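Local coordinates for type VI immunity protein Atu4351 (Agrobacterium fabrum, PDB 6ITW) that probably acts as the immunity protein (antitoxin) of a type VI secretion effector-immunity pair, protecting the bacterium from its cognate toxin, at residues A[10-15]-A[136-140]. Residues are numbered along the deposited sequence; the frame is centred on the assembly and turned at random.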
# COMPACT_ATOMS: atom_id res chain seq x y z
N ASN A 10 -4.10 1.13 19.92
CA ASN A 10 -4.28 2.49 19.47
C ASN A 10 -4.99 2.54 18.12
O ASN A 10 -5.94 3.32 17.93
CB ASN A 10 -2.92 3.19 19.41
CG ASN A 10 -3.03 4.65 19.08
OD1 ASN A 10 -2.57 5.11 18.02
ND2 ASN A 10 -3.66 5.40 19.98
N ALA A 11 -4.56 1.71 17.16
CA ALA A 11 -5.24 1.71 15.87
C ALA A 11 -6.72 1.36 16.04
O ALA A 11 -7.59 1.99 15.43
CB ALA A 11 -4.56 0.74 14.90
N LEU A 12 -7.01 0.37 16.90
CA LEU A 12 -8.40 -0.04 17.08
C LEU A 12 -9.21 1.06 17.75
O LEU A 12 -10.36 1.32 17.36
CB LEU A 12 -8.45 -1.33 17.90
CG LEU A 12 -8.15 -2.58 17.07
CD1 LEU A 12 -7.87 -3.76 18.00
CD2 LEU A 12 -9.30 -2.88 16.10
N LYS A 13 -8.62 1.73 18.74
CA LYS A 13 -9.25 2.90 19.35
C LYS A 13 -9.63 3.92 18.29
O LYS A 13 -10.79 4.36 18.22
CB LYS A 13 -8.30 3.50 20.39
CG LYS A 13 -8.90 4.64 21.20
CD LYS A 13 -7.85 5.19 22.15
CE LYS A 13 -8.45 6.21 23.11
NZ LYS A 13 -8.91 7.41 22.38
N ARG A 14 -8.70 4.27 17.41
CA ARG A 14 -8.96 5.32 16.43
C ARG A 14 -9.82 4.86 15.26
O ARG A 14 -10.59 5.67 14.72
CB ARG A 14 -7.64 5.90 15.93
CG ARG A 14 -6.79 6.43 17.09
CD ARG A 14 -5.35 6.68 16.72
NE ARG A 14 -5.23 7.38 15.45
CZ ARG A 14 -4.09 7.54 14.79
NH1 ARG A 14 -2.97 7.04 15.31
NH2 ARG A 14 -4.06 8.18 13.63
N PHE A 15 -9.76 3.59 14.86
CA PHE A 15 -10.44 3.22 13.62
C PHE A 15 -11.60 2.24 13.80
O PHE A 15 -12.37 2.02 12.85
CB PHE A 15 -9.41 2.64 12.62
CG PHE A 15 -8.23 3.57 12.36
CD1 PHE A 15 -8.43 4.94 12.11
CD2 PHE A 15 -6.92 3.08 12.38
CE1 PHE A 15 -7.35 5.80 11.87
CE2 PHE A 15 -5.82 3.94 12.13
CZ PHE A 15 -6.03 5.30 11.88
N VAL A 136 0.67 0.97 10.71
CA VAL A 136 -0.78 0.71 10.69
C VAL A 136 -1.54 1.84 11.38
O VAL A 136 -2.63 2.24 10.94
CB VAL A 136 -1.08 -0.66 11.32
CG1 VAL A 136 -2.58 -0.88 11.47
CG2 VAL A 136 -0.47 -1.77 10.46
N GLU A 137 -0.98 2.40 12.46
CA GLU A 137 -1.59 3.56 13.11
C GLU A 137 -1.67 4.76 12.17
O GLU A 137 -2.56 5.61 12.31
CB GLU A 137 -0.79 3.95 14.36
CG GLU A 137 -1.12 3.14 15.62
CD GLU A 137 0.02 3.11 16.65
OE1 GLU A 137 0.87 4.03 16.64
OE2 GLU A 137 0.07 2.16 17.47
N GLY A 138 -0.76 4.85 11.19
CA GLY A 138 -0.70 6.02 10.34
C GLY A 138 -1.57 6.05 9.10
O GLY A 138 -1.49 7.03 8.35
N ILE A 139 -2.42 5.05 8.84
CA ILE A 139 -3.06 4.91 7.53
C ILE A 139 -4.07 6.02 7.26
O ILE A 139 -4.68 6.07 6.18
CB ILE A 139 -3.70 3.52 7.35
CG1 ILE A 139 -4.73 3.20 8.45
CG2 ILE A 139 -2.63 2.46 7.31
CD1 ILE A 139 -6.10 3.85 8.28
N ASP A 140 -4.29 6.91 8.22
CA ASP A 140 -5.20 8.03 8.00
C ASP A 140 -4.48 9.32 7.60
O ASP A 140 -5.15 10.34 7.39
CB ASP A 140 -6.06 8.27 9.24
CG ASP A 140 -5.24 8.68 10.47
OD1 ASP A 140 -4.02 8.38 10.54
OD2 ASP A 140 -5.83 9.30 11.38
O HOH W 1 -2.04 0.64 17.45
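Phe15 and Arg14 both carry CG anti to their own carbonyl carbon (chi1 -54° and -57°), which sends the ring and the guanidinium from the last turn of helix 9-15 against residues 136-140. The Arg14 chain then bends at chi3, and the edge of its guanidinium meets the Asp140 carboxylate: NH2 makes a salt bridge to OD2 at 3.1 Å, whose hydrogen bond is weak at 144°, the two planes being well tilted. At another edge position Arg14 NH1 gives a straighter but long and weak bond to Asn10 OD1 (3.4 Å), one helical turn back, which may help hold the rotation of the group. A long arginine suits this exposed position, where it reaches the short acidic Asp140.

The Phe15 ring lies between Ile139 and Arg14 CB. Buried Ile139 offers an apolar methyl, CD1, to one face, a CH-pi contact 4.0 Å from the ring centroid, while Arg14 CB packs over the opposite face. The ring edge is turned to polar groups: CZ comes within 3.5 Å of Glu137 O and also abuts Asp140 CG, an approach that suits the weakly positive rim of an aromatic ring.

The contact ties the first helix of the GAD-like domain to the end of helix 128-137 and the residues after it, in the C-terminal Tdi1 family region. Trp52 of strand 49-52, an edge strand of the main sheet, touches Ala11, Phe15, Val136 and Ile139. The backbones draw nearest at Ala11 and Glu137, an approach the small methyl permits; Ala11 CB also packs 4.3 Å from Val136 CG1. The Glu137 chain, extended beyond CG, crosses Asn10 at about a right angle and is long enough for its carboxylate to reach a water that accepts from Ala11 N (2.8 Å) and donates to Glu137 OE2 (2.6 Å).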